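Predicted acetamidase/formamidase (PDB 3TKK) probably hydrolyses the carbon-nitrogen bond of linear amides such as formamide and acetamide, and binds zinc and calcium ions. Local coordinates at residues Val222-Ala225 against Glu226-Ala229; Glu250-Lys253 against Lys254-Leu258; Ile275-Val278 against Val279-Leu282. One frame throughout, in Å; residues are numbered along the deposited sequence.

Contact 1: residues Val222-Ala225 against Glu226-Ala229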
ATOM      1  N   VAL A 222       8.822   4.104  11.311  1.00 18.81           N
ATOM      2  CA  VAL A 222       8.574   2.848  12.084  1.00 18.81           C
ATOM      3  C   VAL A 222       9.514   1.850  11.592  1.00 19.65           C
ATOM      4  O   VAL A 222       9.771   1.709  10.339  1.00 19.83           O
ATOM      5  CB  VAL A 222       7.073   2.315  12.075  1.00 18.03           C
ATOM      6  CG1 VAL A 222       6.546   2.287  10.692  1.00 21.36           C
ATOM      7  CG2 VAL A 222       7.074   0.808  12.727  1.00 18.42           C
ATOM      8  N   LYS A 223      10.091   1.089  12.522  1.00 21.09           N
ATOM      9  CA  LYS A 223      11.005   0.058  12.046  1.00 21.21           C
ATOM     10  C   LYS A 223      10.511  -1.238  12.666  1.00 25.22           C
ATOM     11  O   LYS A 223      10.235  -1.264  13.856  1.00 23.96           O
ATOM     12  CB  LYS A 223      12.412   0.328  12.559  1.00 22.28           C
ATOM     13  CG  LYS A 223      13.421  -0.884  12.278  1.00 24.30           C
ATOM     14  CD  LYS A 223      14.860  -0.558  12.782  1.00 29.84           C
ATOM     15  CE  LYS A 223      15.804  -1.822  12.708  1.00 34.46           C
ATOM     16  NZ  LYS A 223      17.016  -1.445  13.467  1.00 38.82           N
ATOM     17  N   THR A 224      10.391  -2.303  11.874  1.00 22.74           N
ATOM     18  CA  THR A 224       9.880  -3.531  12.386  1.00 22.02           C
ATOM     19  C   THR A 224      11.067  -4.406  12.242  1.00 25.89           C
ATOM     20  O   THR A 224      12.184  -3.954  11.912  1.00 31.21           O
ATOM     21  CB  THR A 224       8.692  -4.106  11.536  1.00 21.42           C
ATOM     22  OG1 THR A 224       9.239  -4.477  10.257  1.00 24.05           O
ATOM     23  CG2 THR A 224       7.532  -2.975  11.282  1.00 20.04           C
ATOM     24  N   ALA A 225      10.860  -5.670  12.539  1.00 25.19           N
ATOM     25  CA  ALA A 225      11.948  -6.659  12.314  1.00 28.74           C
ATOM     26  C   ALA A 225      12.451  -6.746  10.864  1.00 27.09           C
ATOM     27  O   ALA A 225      13.659  -7.085  10.616  1.00 30.53           O
ATOM     28  CB  ALA A 225      11.462  -8.006  12.733  1.00 26.47           C
ATOM     29  N   GLU A 226      11.584  -6.391   9.942  1.00 27.64           N
ATOM     30  CA  GLU A 226      11.807  -6.562   8.488  1.00 29.29           C
ATOM     31  C   GLU A 226      11.994  -5.284   7.646  1.00 26.93           C
ATOM     32  O   GLU A 226      12.855  -5.259   6.778  1.00 28.41           O
ATOM     33  CB  GLU A 226      10.722  -7.510   7.956  1.00 32.25           C
ATOM     34  CG  GLU A 226      10.636  -8.874   8.822  1.00 38.82           C
ATOM     35  CD  GLU A 226      11.912  -9.716   8.814  1.00 48.75           C
ATOM     36  OE1 GLU A 226      12.629  -9.654   7.793  1.00 51.68           O
ATOM     37  OE2 GLU A 226      12.221 -10.524   9.787  1.00 50.66           O
ATOM     38  N   VAL A 227      11.323  -4.175   8.004  1.00 23.39           N
ATOM     39  CA  VAL A 227      11.295  -3.009   7.140  1.00 24.21           C
ATOM     40  C   VAL A 227      11.351  -1.800   8.024  1.00 24.57           C
ATOM     41  O   VAL A 227      11.126  -1.872   9.312  1.00 22.03           O
ATOM     42  CB  VAL A 227       9.969  -2.930   6.342  1.00 21.77           C
ATOM     43  CG1 VAL A 227       9.843  -4.135   5.378  1.00 25.05           C
ATOM     44  CG2 VAL A 227       8.807  -2.866   7.318  1.00 24.24           C
ATOM     45  N   THR A 228      11.667  -0.698   7.346  1.00 22.21           N
ATOM     46  CA  THR A 228      11.781   0.572   7.987  1.00 21.78           C
ATOM     47  C   THR A 228      10.983   1.491   7.115  1.00 20.99           C
ATOM     48  O   THR A 228      11.190   1.502   5.893  1.00 21.33           O
ATOM     49  CB  THR A 228      13.286   1.090   8.024  1.00 22.95           C
ATOM     50  OG1 THR A 228      13.990   0.301   8.982  1.00 24.86           O
ATOM     51  CG2 THR A 228      13.323   2.540   8.652  1.00 22.60           C
ATOM     52  N   ALA A 229      10.015   2.234   7.660  1.00 20.06           N
ATOM     53  CA  ALA A 229       9.162   2.955   6.702  1.00 20.71           C
ATOM     54  C   ALA A 229       8.965   4.353   7.207  1.00 19.19           C
ATOM     55  O   ALA A 229       8.697   4.468   8.389  1.00 18.87           O
ATOM     56  CB  ALA A 229       7.766   2.285   6.706  1.00 19.83           C
TER

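Contact 2: residues Glu250-Lys253 against Lys254-Leu258. With CA (calcium ion), chain E.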
ATOM      1  N   GLU A 250      15.812  12.050   1.694  1.00 29.61           N
ATOM      2  CA  GLU A 250      16.698  12.853   2.519  1.00 32.18           C
ATOM      3  C   GLU A 250      17.519  11.993   3.545  1.00 29.40           C
ATOM      4  O   GLU A 250      18.704  12.266   3.751  1.00 30.55           O
ATOM      5  CB  GLU A 250      15.891  14.011   3.166  1.00 33.41           C
ATOM      6  CG  GLU A 250      16.666  14.900   4.092  1.00 40.10           C
ATOM      7  CD  GLU A 250      17.477  15.972   3.360  1.00 44.95           C
ATOM      8  OE1 GLU A 250      17.477  15.994   2.086  1.00 47.14           O
ATOM      9  OE2 GLU A 250      18.121  16.824   4.076  1.00 48.92           O
ATOM     10  N   LEU A 251      16.925  10.985   4.196  1.00 29.31           N
ATOM     11  CA  LEU A 251      17.701  10.107   5.073  1.00 29.22           C
ATOM     12  C   LEU A 251      18.822   9.530   4.265  1.00 30.05           C
ATOM     13  O   LEU A 251      19.962   9.515   4.709  1.00 30.78           O
ATOM     14  CB  LEU A 251      16.943   8.929   5.657  1.00 30.27           C
ATOM     15  CG  LEU A 251      16.291   9.023   7.063  1.00 35.11           C
ATOM     16  CD1 LEU A 251      16.856  10.136   8.032  1.00 31.86           C
ATOM     17  CD2 LEU A 251      14.739   8.973   7.050  1.00 32.08           C
ATOM     18  N   PHE A 252      18.530   9.013   3.089  1.00 30.35           N
ATOM     19  CA  PHE A 252      19.610   8.435   2.214  1.00 32.18           C
ATOM     20  C   PHE A 252      20.626   9.465   1.762  1.00 35.20           C
ATOM     21  O   PHE A 252      21.851   9.224   1.741  1.00 37.70           O
ATOM     22  CB  PHE A 252      19.042   7.646   1.001  1.00 30.88           C
ATOM     23  CG  PHE A 252      18.718   6.202   1.336  1.00 31.05           C
ATOM     24  CD1 PHE A 252      17.674   5.873   2.189  1.00 30.19           C
ATOM     25  CD2 PHE A 252      19.509   5.196   0.837  1.00 33.54           C
ATOM     26  CE1 PHE A 252      17.444   4.529   2.564  1.00 27.97           C
ATOM     27  CE2 PHE A 252      19.263   3.861   1.165  1.00 31.51           C
ATOM     28  CZ  PHE A 252      18.236   3.541   2.013  1.00 29.15           C
ATOM     29  N   LYS A 253      20.159  10.641   1.405  1.00 35.58           N
ATOM     30  CA  LYS A 253      21.078  11.639   0.926  1.00 37.12           C
ATOM     31  C   LYS A 253      22.084  12.007   2.054  1.00 40.66           C
ATOM     32  O   LYS A 253      23.281  12.082   1.874  1.00 39.82           O
ATOM     33  CB  LYS A 253      20.271  12.862   0.525  1.00 37.77           C
ATOM     34  CG  LYS A 253      21.096  14.138   0.369  1.00 43.19           C
ATOM     35  CD  LYS A 253      20.475  15.163  -0.556  1.00 46.61           C
ATOM     36  CE  LYS A 253      20.811  16.593  -0.074  1.00 49.91           C
ATOM     37  NZ  LYS A 253      20.976  17.469  -1.273  1.00 52.99           N
ATOM     38  N   LYS A 254      21.563  12.181   3.240  1.00 40.33           N
ATOM     39  CA  LYS A 254      22.365  12.722   4.350  1.00 44.02           C
ATOM     40  C   LYS A 254      23.209  11.677   5.079  1.00 44.69           C
ATOM     41  O   LYS A 254      24.072  12.060   5.880  1.00 42.53           O
ATOM     42  CB  LYS A 254      21.509  13.535   5.320  1.00 44.63           C
ATOM     43  CG  LYS A 254      20.701  14.648   4.571  1.00 48.42           C
ATOM     44  CD  LYS A 254      20.409  15.862   5.480  1.00 52.51           C
ATOM     45  CE  LYS A 254      21.354  17.032   5.226  1.00 54.98           C
ATOM     46  NZ  LYS A 254      21.281  17.285   3.751  1.00 55.65           N
ATOM     47  N   HIS A 255      23.003  10.392   4.761  1.00 41.73           N
ATOM     48  CA  HIS A 255      23.642   9.335   5.521  1.00 42.06           C
ATOM     49  C   HIS A 255      24.308   8.369   4.555  1.00 41.88           C
ATOM     50  O   HIS A 255      24.748   7.296   4.953  1.00 43.04           O
ATOM     51  CB  HIS A 255      22.615   8.600   6.419  1.00 39.70           C
ATOM     52  CG  HIS A 255      21.933   9.500   7.406  1.00 40.73           C
ATOM     53  ND1 HIS A 255      22.523   9.890   8.593  1.00 45.74           N
ATOM     54  CD2 HIS A 255      20.710  10.093   7.386  1.00 40.84           C
ATOM     55  CE1 HIS A 255      21.685  10.677   9.265  1.00 45.06           C
ATOM     56  NE2 HIS A 255      20.591  10.839   8.545  1.00 39.60           N
ATOM     57  N   THR A 256      24.355   8.749   3.281  1.00 38.90           N
ATOM     58  CA  THR A 256      25.070   7.978   2.268  1.00 39.27           C
ATOM     59  C   THR A 256      25.693   8.882   1.184  1.00 40.33           C
ATOM     60  O   THR A 256      25.423  10.046   1.136  1.00 40.01           O
ATOM     61  CB  THR A 256      24.188   6.866   1.557  1.00 38.12           C
ATOM     62  OG1 THR A 256      23.373   7.416   0.509  1.00 37.47           O
ATOM     63  CG2 THR A 256      23.322   6.135   2.492  1.00 36.86           C
ATOM     64  N   ASP A 257      26.462   8.301   0.270  1.00 41.72           N
ATOM     65  CA  ASP A 257      26.988   9.040  -0.850  1.00 44.23           C
ATOM     66  C   ASP A 257      26.272   8.592  -2.125  1.00 42.77           C
ATOM     67  O   ASP A 257      26.754   8.785  -3.259  1.00 45.68           O
ATOM     68  CB  ASP A 257      28.501   8.832  -0.940  1.00 50.81           C
ATOM     69  CG  ASP A 257      28.887   7.389  -1.308  1.00 55.09           C
ATOM     70  OD1 ASP A 257      27.970   6.529  -1.497  1.00 57.59           O
ATOM     71  OD2 ASP A 257      30.108   7.107  -1.391  1.00 59.40           O
ATOM     72  N   LEU A 258      25.133   7.964  -1.948  1.00 41.73           N
ATOM     73  CA  LEU A 258      24.356   7.570  -3.152  1.00 42.19           C
ATOM     74  C   LEU A 258      23.872   8.862  -3.823  1.00 42.05           C
ATOM     75  O   LEU A 258      23.439   9.811  -3.124  1.00 43.50           O
ATOM     76  CB  LEU A 258      23.171   6.784  -2.720  1.00 40.78           C
ATOM     77  CG  LEU A 258      23.030   5.276  -2.921  1.00 44.38           C
ATOM     78  CD1 LEU A 258      21.507   5.015  -2.941  1.00 40.72           C
ATOM     79  CD2 LEU A 258      23.691   4.698  -4.238  1.00 43.39           C
TER
HETATM   80 CA    CA E 300      25.330  12.264   0.933  1.00  5.75          CA
HETATM   81  O   HOH W   1      24.854  11.630  -1.137  1.00  5.46           O
HETATM   82  O   HOH W   2      25.270  13.948  -0.228  1.00  2.00           O

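Contact 3: residues Ile275-Val278 against Val279-Leu282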
ATOM      1  N   ILE A 275      -0.248   2.348   2.118  1.00 16.73           N
ATOM      2  CA  ILE A 275      -1.279   3.151   2.674  1.00 18.75           C
ATOM      3  C   ILE A 275      -1.559   2.735   4.125  1.00 16.07           C
ATOM      4  O   ILE A 275      -1.668   1.481   4.472  1.00 15.54           O
ATOM      5  CB  ILE A 275      -2.584   2.976   1.827  1.00 18.71           C
ATOM      6  CG1 ILE A 275      -2.455   3.680   0.440  1.00 17.01           C
ATOM      7  CG2 ILE A 275      -3.808   3.660   2.493  1.00 16.25           C
ATOM      8  CD1 ILE A 275      -3.550   3.155  -0.545  1.00 16.43           C
ATOM      9  N   SER A 276      -1.682   3.760   4.975  1.00 15.43           N
ATOM     10  CA  SER A 276      -2.106   3.516   6.389  1.00 15.23           C
ATOM     11  C   SER A 276      -3.533   3.717   6.568  1.00 15.18           C
ATOM     12  O   SER A 276      -4.150   2.763   6.938  1.00 15.16           O
ATOM     13  CB  SER A 276      -1.282   4.254   7.428  1.00 15.24           C
ATOM     14  OG  SER A 276       0.143   3.794   7.462  1.00 15.43           O
ATOM     15  N   GLN A 277      -4.086   4.970   6.218  1.00 15.32           N
ATOM     16  CA  GLN A 277      -5.494   5.130   6.372  1.00 15.45           C
ATOM     17  C   GLN A 277      -5.920   6.203   5.465  1.00 15.80           C
ATOM     18  O   GLN A 277      -5.146   7.188   5.214  1.00 15.97           O
ATOM     19  CB  GLN A 277      -5.957   5.502   7.843  1.00 15.49           C
ATOM     20  CG  GLN A 277      -5.278   6.682   8.519  1.00 15.58           C
ATOM     21  CD  GLN A 277      -5.850   7.995   8.027  1.00 16.03           C
ATOM     22  OE1 GLN A 277      -7.048   8.011   7.619  1.00 16.62           O
ATOM     23  NE2 GLN A 277      -5.138   9.106   8.321  1.00 16.26           N
ATOM     24  N   VAL A 278      -7.163   6.029   4.938  1.00 17.38           N
ATOM     25  CA  VAL A 278      -7.733   7.101   4.068  1.00 16.59           C
ATOM     26  C   VAL A 278      -8.984   7.694   4.600  1.00 20.59           C
ATOM     27  O   VAL A 278      -9.693   8.343   3.891  1.00 21.68           O
ATOM     28  CB  VAL A 278      -8.056   6.516   2.675  1.00 20.47           C
ATOM     29  CG1 VAL A 278      -6.741   5.951   2.093  1.00 21.47           C
ATOM     30  CG2 VAL A 278      -9.036   5.264   2.820  1.00 16.68           C
ATOM     31  N   VAL A 279      -9.232   7.601   5.892  1.00 19.11           N
ATOM     32  CA  VAL A 279     -10.575   7.976   6.244  1.00 22.10           C
ATOM     33  C   VAL A 279     -10.456   9.104   7.351  1.00 25.98           C
ATOM     34  O   VAL A 279     -11.463   9.560   7.833  1.00 28.93           O
ATOM     35  CB  VAL A 279     -11.287   6.686   6.935  1.00 24.94           C
ATOM     36  CG1 VAL A 279     -11.452   5.471   5.939  1.00 17.26           C
ATOM     37  CG2 VAL A 279     -10.607   6.232   8.148  1.00 20.73           C
ATOM     38  N   ASP A 280      -9.244   9.404   7.879  1.00 25.55           N
ATOM     39  CA  ASP A 280      -9.148  10.349   8.990  1.00 24.53           C
ATOM     40  C   ASP A 280      -9.082  11.761   8.367  1.00 25.53           C
ATOM     41  O   ASP A 280      -9.156  11.954   7.119  1.00 26.52           O
ATOM     42  CB  ASP A 280      -7.939  10.068   9.977  1.00 26.01           C
ATOM     43  CG  ASP A 280      -7.998   8.630  10.659  1.00 27.75           C
ATOM     44  OD1 ASP A 280      -9.126   8.205  10.954  1.00 29.86           O
ATOM     45  OD2 ASP A 280      -6.944   7.952  10.932  1.00 20.79           O
ATOM     46  N   PRO A 281      -9.036  12.800   9.224  1.00 29.63           N
ATOM     47  CA  PRO A 281      -9.134  14.142   8.643  1.00 28.04           C
ATOM     48  C   PRO A 281      -7.951  14.393   7.655  1.00 26.27           C
ATOM     49  O   PRO A 281      -8.044  15.128   6.726  1.00 24.92           O
ATOM     50  CB  PRO A 281      -8.987  15.058   9.886  1.00 32.11           C
ATOM     51  CG  PRO A 281      -9.594  14.217  11.084  1.00 32.78           C
ATOM     52  CD  PRO A 281      -9.066  12.773  10.708  1.00 32.03           C
ATOM     53  N   LEU A 282      -6.810  13.760   7.881  1.00 22.12           N
ATOM     54  CA  LEU A 282      -5.791  13.691   6.879  1.00 19.50           C
ATOM     55  C   LEU A 282      -5.586  12.215   6.633  1.00 21.65           C
ATOM     56  O   LEU A 282      -5.858  11.371   7.594  1.00 20.26           O
ATOM     57  CB  LEU A 282      -4.545  14.303   7.482  1.00 21.89           C
ATOM     58  CG  LEU A 282      -4.482  15.734   8.002  1.00 22.80           C
ATOM     59  CD1 LEU A 282      -2.989  16.184   8.492  1.00 21.52           C
ATOM     60  CD2 LEU A 282      -5.056  16.821   6.966  1.00 26.44           C
TER

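Contact 1: residues Val222-Ala225 against Glu226-Ala229
T224 hooks its hydroxyl oxygen under the turn that leads into V227. Its OG1 stands between the backbone N and the carbonyl carbon (chi1 67°), and from there it accepts hydrogen bonds from two backbone N-H groups: E226 N and V227 N lie 3.0 and 3.1 Å from T224 OG1. One oxygen thus grips two successive amides, which the short threonine side chain can reach within its own turn. The same rotation lays the T224 side chain alongside that of V227, CG2 beside CG2, with V227 CG2 3.4 Å from T224 OG1. This is the tip of a tight antiparallel beta hairpin, with A225 and E226 as its corner residues and strands 221-223 and 227-234 as its arms. At the T224-V227 level the backbone contributes a nearly linear bond of 2.7 Å from T224 N to V227 O. One step away from the turn, K223 and T228 form a non-hydrogen-bonded pair. K223 has CG anti to its backbone N (chi1 171°) and an extended chain; its CG passes 3.5 Å from T228 OG1, its end leads away, and the side chain touches E168 and Y170. T228 OG1 itself is hydrogen-bonded to N291. Farther along, V222 and A229 exchange two backbone hydrogen bonds. Their side chains, both buried, lie on the same face of the sheet, where V222 CG1 meets A229 CB at 4.2 Å; L162 touches both.

Contact 2: residues Glu250-Lys253 against Lys254-Leu258
K253 and T256 offer their backbone carbonyl oxygens to one calcium ion, at 2.3 Å from K253 O and 2.2 Å from T256 O; the two oxygens, 3.0 Å apart, take adjacent positions on it. Two waters are also bound to the ion, and one of them donates a hydrogen bond to L258 O, tying that residue to the site. Since main-chain atoms do the binding, the lysine side chain need not face the metal. The second shell centres on the T256 hydroxyl. With chi1 at 81°, T256 OG1 swings back toward F252 and donates to F252 O at 2.7 Å from above the carbonyl plane, 38° out of it. The same OG1 accepts from L258 N at 3.1 Å, so a single threonine oxygen, used as donor and acceptor, fixes the chain on both sides of the bound carbonyl. Farther out, the F252 ring meets T256 CG2 and, at 4.3 Å from CD2, L258 CD1, and it packs edge-to-face with F267 of helix 260-270. K254 N bonds to E250 O, and the two side chains form a weak salt bridge whose glutamate oxygen is less surely placed. This is a calcium site near the C-terminal end of helix 237-255, where carbonyls point on beyond the helix and the helix dipole would probably favour a cation, with the ST turn of T256 built into it.

Contact 3: residues Ile275-Val278 against Val279-Leu282
Q277 reaches from the end of strand 272-277 across the following turn to D280 and L282. A chi1 of 52° sets CG over its own backbone, and a second bend (chi2 79°) turns the amide toward the loop. Q277 OE1 then accepts from V279 N at 2.8 Å and from D280 N at 2.6 Å, the two donors coming from opposite faces of the amide plane. At the other end NE2 donates to L282 O, at a very short and doubtful 2.5 Å, and bonds to T284. So engaged, the amide cannot easily flip; glutamine suits, carrying donor and acceptor together. With an alanine in place of Q277, V279 N and D280 N would probably lose their shared acceptor, L282 O and T284 their mate, and the turn would be freer to shift. Next, V278 CG2 meets V279 CG1 at 4.0 Å, while V278 also packs on L237. The D280 side chain crosses that of Q277 at about a right angle, yet its carboxylate plane is turned only 33° from the amide plane. It borders the calcium ligands N157 and D159: a turn that follows a classic beta bulge, S276 and Q277 both facing T284, at the edge of the metal site.

Along the chain the three contacts follow in series, none nesting in or crossing another. Contact 1 closes the hairpin between strands 221-223 and 227-234; strand 227-234 then leads into helix 237-255. Contact 2 closes no strand-to-strand loop but lies where that helix gives way to the link to helix 260-270. The chain returns through helix 260-270 into strand 272-277, and contact 3 closes the turn that leads to strand 283-290. Contacts 1 and 3 thus lie at turns of one mixed sheet, in which strand 283-290 runs between 227-234 and 272-277. Contact 2 sits outside it, its centre about 29 Å from that of contact 3, although helix 237-255 starts near V278, linking the two regions.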